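Local coordinates for uncharacterized protein (Nitrosospira multiformis, PDB 3P51) that is of unknown function but probably binds a hydrophobic ligand within a Bet v 1-like fold, at residues I72-D77 / Y89-N94. Residues are numbered along the deposited sequence; the frame is centred on the assembly and turned at random.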
ATOM      1  N   ILE A  72      -6.033 -12.110   1.285  1.00 35.26           N
ATOM      2  CA  ILE A  72      -7.433 -12.315   0.956  1.00 31.49           C
ATOM      3  C   ILE A  72      -8.232 -11.194   1.628  1.00 34.95           C
ATOM      4  O   ILE A  72      -8.096 -10.986   2.826  1.00 32.81           O
ATOM      5  CB  ILE A  72      -7.929 -13.652   1.529  1.00 33.45           C
ATOM      6  CG1 ILE A  72      -7.206 -14.830   0.881  1.00 39.41           C
ATOM      7  CG2 ILE A  72      -9.441 -13.779   1.370  1.00 35.83           C
ATOM      8  CD1 ILE A  72      -7.649 -16.177   1.431  1.00 42.56           C
HETATM    9  N   MSE A  73      -9.054 -10.468   0.872  1.00 32.64           N
HETATM   10  CA  MSE A  73      -9.882  -9.428   1.478  1.00 34.00           C
HETATM   11  C   MSE A  73     -11.333  -9.675   1.142  1.00 31.17           C
HETATM   12  O   MSE A  73     -11.656 -10.056   0.027  1.00 31.17           O
HETATM   13  CB  MSE A  73      -9.508  -8.035   0.983  1.00 33.97           C
HETATM   14  CG  MSE A  73      -8.091  -7.597   1.294  1.00 46.98           C
HETATM   15 SE   MSE A  73      -7.776  -5.754   0.668  1.00 56.97          SE
HETATM   16  CE  MSE A  73      -9.507  -5.034   1.164  1.00 24.32           C
ATOM     17  N   TYR A  74     -12.215  -9.421   2.095  1.00 33.27           N
ATOM     18  CA  TYR A  74     -13.620  -9.711   1.875  1.00 33.16           C
ATOM     19  C   TYR A  74     -14.503  -8.739   2.628  1.00 34.14           C
ATOM     20  O   TYR A  74     -14.095  -8.166   3.647  1.00 33.35           O
ATOM     21  CB  TYR A  74     -13.928 -11.135   2.344  1.00 35.50           C
ATOM     22  CG  TYR A  74     -13.553 -11.364   3.792  1.00 38.20           C
ATOM     23  CD1 TYR A  74     -14.471 -11.147   4.815  1.00 43.05           C
ATOM     24  CD2 TYR A  74     -12.271 -11.780   4.138  1.00 36.69           C
ATOM     25  CE1 TYR A  74     -14.123 -11.341   6.151  1.00 45.17           C
ATOM     26  CE2 TYR A  74     -11.919 -11.981   5.460  1.00 36.82           C
ATOM     27  CZ  TYR A  74     -12.842 -11.760   6.458  1.00 41.41           C
ATOM     28  OH  TYR A  74     -12.482 -11.956   7.770  1.00 44.91           O
ATOM     29  N   SER A  75     -15.726  -8.568   2.134  1.00 34.55           N
ATOM     30  CA  SER A  75     -16.751  -7.849   2.873  1.00 33.69           C
ATOM     31  C   SER A  75     -17.589  -8.864   3.629  1.00 36.49           C
ATOM     32  O   SER A  75     -17.855  -9.955   3.126  1.00 35.50           O
ATOM     33  CB  SER A  75     -17.646  -7.051   1.921  1.00 37.54           C
ATOM     34  OG  SER A  75     -18.277  -7.890   0.962  1.00 37.49           O
HETATM   35  N   MSE A  76     -17.988  -8.516   4.847  1.00 37.98           N
HETATM   36  CA  MSE A  76     -19.005  -9.291   5.541  1.00 35.98           C
HETATM   37  C   MSE A  76     -20.366  -8.651   5.274  1.00 37.17           C
HETATM   38  O   MSE A  76     -20.681  -7.591   5.814  1.00 39.40           O
HETATM   39  CB  MSE A  76     -18.737  -9.331   7.042  1.00 34.83           C
HETATM   40  CG  MSE A  76     -19.643 -10.297   7.767  1.00 37.01           C
HETATM   41 SE   MSE A  76     -19.885  -9.792   9.639  1.00 52.56          SE
HETATM   42  CE  MSE A  76     -18.034 -10.104  10.208  1.00 43.14           C
ATOM     43  N   ASP A  77     -21.171  -9.300   4.440  1.00 36.55           N
ATOM     44  CA  ASP A  77     -22.451  -8.742   4.006  1.00 33.88           C
ATOM     45  C   ASP A  77     -23.590  -9.012   5.002  1.00 36.61           C
ATOM     46  O   ASP A  77     -24.536  -8.229   5.112  1.00 34.05           O
ATOM     47  CB  ASP A  77     -22.809  -9.294   2.622  1.00 36.50           C
ATOM     48  CG  ASP A  77     -21.636  -9.225   1.633  1.00 41.42           C
ATOM     49  OD1 ASP A  77     -20.854  -8.250   1.682  1.00 39.59           O
ATOM     50  OD2 ASP A  77     -21.504 -10.149   0.801  1.00 39.89           O
ATOM     51  N   TYR A  89     -21.904  -1.369   8.976  1.00 35.68           N
ATOM     52  CA  TYR A  89     -21.805  -1.371   7.518  1.00 39.15           C
ATOM     53  C   TYR A  89     -20.358  -1.255   7.045  1.00 37.45           C
ATOM     54  O   TYR A  89     -19.465  -0.893   7.822  1.00 35.59           O
ATOM     55  CB  TYR A  89     -22.696  -0.303   6.866  1.00 39.90           C
ATOM     56  CG  TYR A  89     -22.401   1.140   7.227  1.00 45.31           C
ATOM     57  CD1 TYR A  89     -21.635   1.948   6.386  1.00 45.99           C
ATOM     58  CD2 TYR A  89     -22.934   1.715   8.379  1.00 50.48           C
ATOM     59  CE1 TYR A  89     -21.384   3.285   6.699  1.00 46.77           C
ATOM     60  CE2 TYR A  89     -22.691   3.051   8.702  1.00 49.44           C
ATOM     61  CZ  TYR A  89     -21.917   3.829   7.860  1.00 49.21           C
ATOM     62  OH  TYR A  89     -21.671   5.146   8.187  1.00 49.94           O
ATOM     63  N   ASN A  90     -20.134  -1.591   5.777  1.00 38.76           N
ATOM     64  CA  ASN A  90     -18.800  -1.546   5.188  1.00 32.12           C
ATOM     65  C   ASN A  90     -17.773  -2.333   5.986  1.00 35.88           C
ATOM     66  O   ASN A  90     -16.659  -1.858   6.196  1.00 35.95           O
ATOM     67  CB  ASN A  90     -18.322  -0.098   5.044  1.00 36.64           C
ATOM     68  CG  ASN A  90     -19.176   0.705   4.083  1.00 49.20           C
ATOM     69  OD1 ASN A  90     -19.942   0.141   3.297  1.00 58.07           O
ATOM     70  ND2 ASN A  90     -19.046   2.033   4.133  1.00 47.33           N
ATOM     71  N   TYR A  91     -18.135  -3.533   6.427  1.00 34.89           N
ATOM     72  CA  TYR A  91     -17.164  -4.397   7.074  1.00 35.70           C
ATOM     73  C   TYR A  91     -16.201  -4.965   6.039  1.00 38.38           C
ATOM     74  O   TYR A  91     -16.627  -5.558   5.055  1.00 39.87           O
ATOM     75  CB  TYR A  91     -17.822  -5.564   7.816  1.00 34.61           C
ATOM     76  CG  TYR A  91     -16.806  -6.305   8.649  1.00 37.71           C
ATOM     77  CD1 TYR A  91     -16.727  -6.105  10.024  1.00 34.57           C
ATOM     78  CD2 TYR A  91     -15.879  -7.157   8.053  1.00 36.17           C
ATOM     79  CE1 TYR A  91     -15.774  -6.760  10.780  1.00 36.42           C
ATOM     80  CE2 TYR A  91     -14.914  -7.818   8.805  1.00 37.81           C
ATOM     81  CZ  TYR A  91     -14.872  -7.607  10.169  1.00 37.69           C
ATOM     82  OH  TYR A  91     -13.929  -8.246  10.922  1.00 37.31           O
ATOM     83  N   VAL A  92     -14.904  -4.782   6.272  1.00 35.56           N
ATOM     84  CA  VAL A  92     -13.869  -5.373   5.415  1.00 35.17           C
ATOM     85  C   VAL A  92     -12.900  -6.164   6.276  1.00 33.61           C
ATOM     86  O   VAL A  92     -12.409  -5.660   7.288  1.00 34.20           O
ATOM     87  CB  VAL A  92     -13.073  -4.311   4.648  1.00 31.97           C
ATOM     88  CG1 VAL A  92     -11.847  -4.960   3.944  1.00 34.68           C
ATOM     89  CG2 VAL A  92     -13.972  -3.577   3.645  1.00 29.27           C
ATOM     90  N   GLY A  93     -12.653  -7.413   5.896  1.00 33.91           N
ATOM     91  CA  GLY A  93     -11.682  -8.251   6.583  1.00 31.85           C
ATOM     92  C   GLY A  93     -10.485  -8.400   5.665  1.00 37.74           C
ATOM     93  O   GLY A  93     -10.651  -8.381   4.446  1.00 31.20           O
ATOM     94  N   ASN A  94      -9.290  -8.525   6.240  1.00 33.98           N
ATOM     95  CA  ASN A  94      -8.049  -8.487   5.462  1.00 32.04           C
ATOM     96  C   ASN A  94      -7.080  -9.465   6.107  1.00 31.62           C
ATOM     97  O   ASN A  94      -6.569  -9.204   7.189  1.00 34.55           O
ATOM     98  CB  ASN A  94      -7.487  -7.056   5.472  1.00 30.48           C
ATOM     99  CG  ASN A  94      -6.231  -6.887   4.606  1.00 32.14           C
ATOM    100  OD1 ASN A  94      -5.520  -7.839   4.314  1.00 31.28           O
ATOM    101  ND2 ASN A  94      -5.957  -5.653   4.216  1.00 33.27           N
TER
HETATM  102  O   HOH W   1     -20.788  -4.900   5.476  1.00 43.85           O
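The ring of Tyr74 lies over the backbone of Gly93, whose CA sits beneath one ring face, 3.9 Å from the centroid and offset toward the rim. This is an aromatic residue paired with glycine across antiparallel strands: a CB on Gly93 would run into the ring. With chi1 at 56°, CG of Tyr74 stands between its own backbone N and carbonyl carbon, which folds the ring across the neighbouring strand. Two hydrogen bonds join the same pair, the straighter from Gly93 N to Tyr74 O at 2.8 Å. Next along, Tyr91 receives selenomethionine Met76: CE stands over the middle of the ring, 3.9 Å from its centroid, while SE lies farther above the same face, a Met-aromatic contact. The backbone bond from Met76 N to Tyr91 O is longer, 3.3 Å; a water then bridges Met76 O and Tyr91 N. On the other face of the sheet, selenomethionine Met73 brings CE within 3.6 Å of Val92 CG1, and its CG rests against the amide of Asn94, whose OD1 is hydrogen-bonded to Arg71 NH1. A leucine in place of Tyr74 would probably leave Gly93 CA without its aromatic cover and deprive Trp110 NE1 and Tyr129 OH of a hydroxyl partner. The hairpin, flanked by strands 58-66 and 105-116, belongs to the curved sheet that wraps round the long C-terminal helix in Bet v 1-like proteins; Tyr74 and Tyr91 hydrogen-bond through their hydroxyls to Tyr129 of helix 120-139, consistent with the ligand-binding side, whereas Met73 packs on Ile68 of a second subunit.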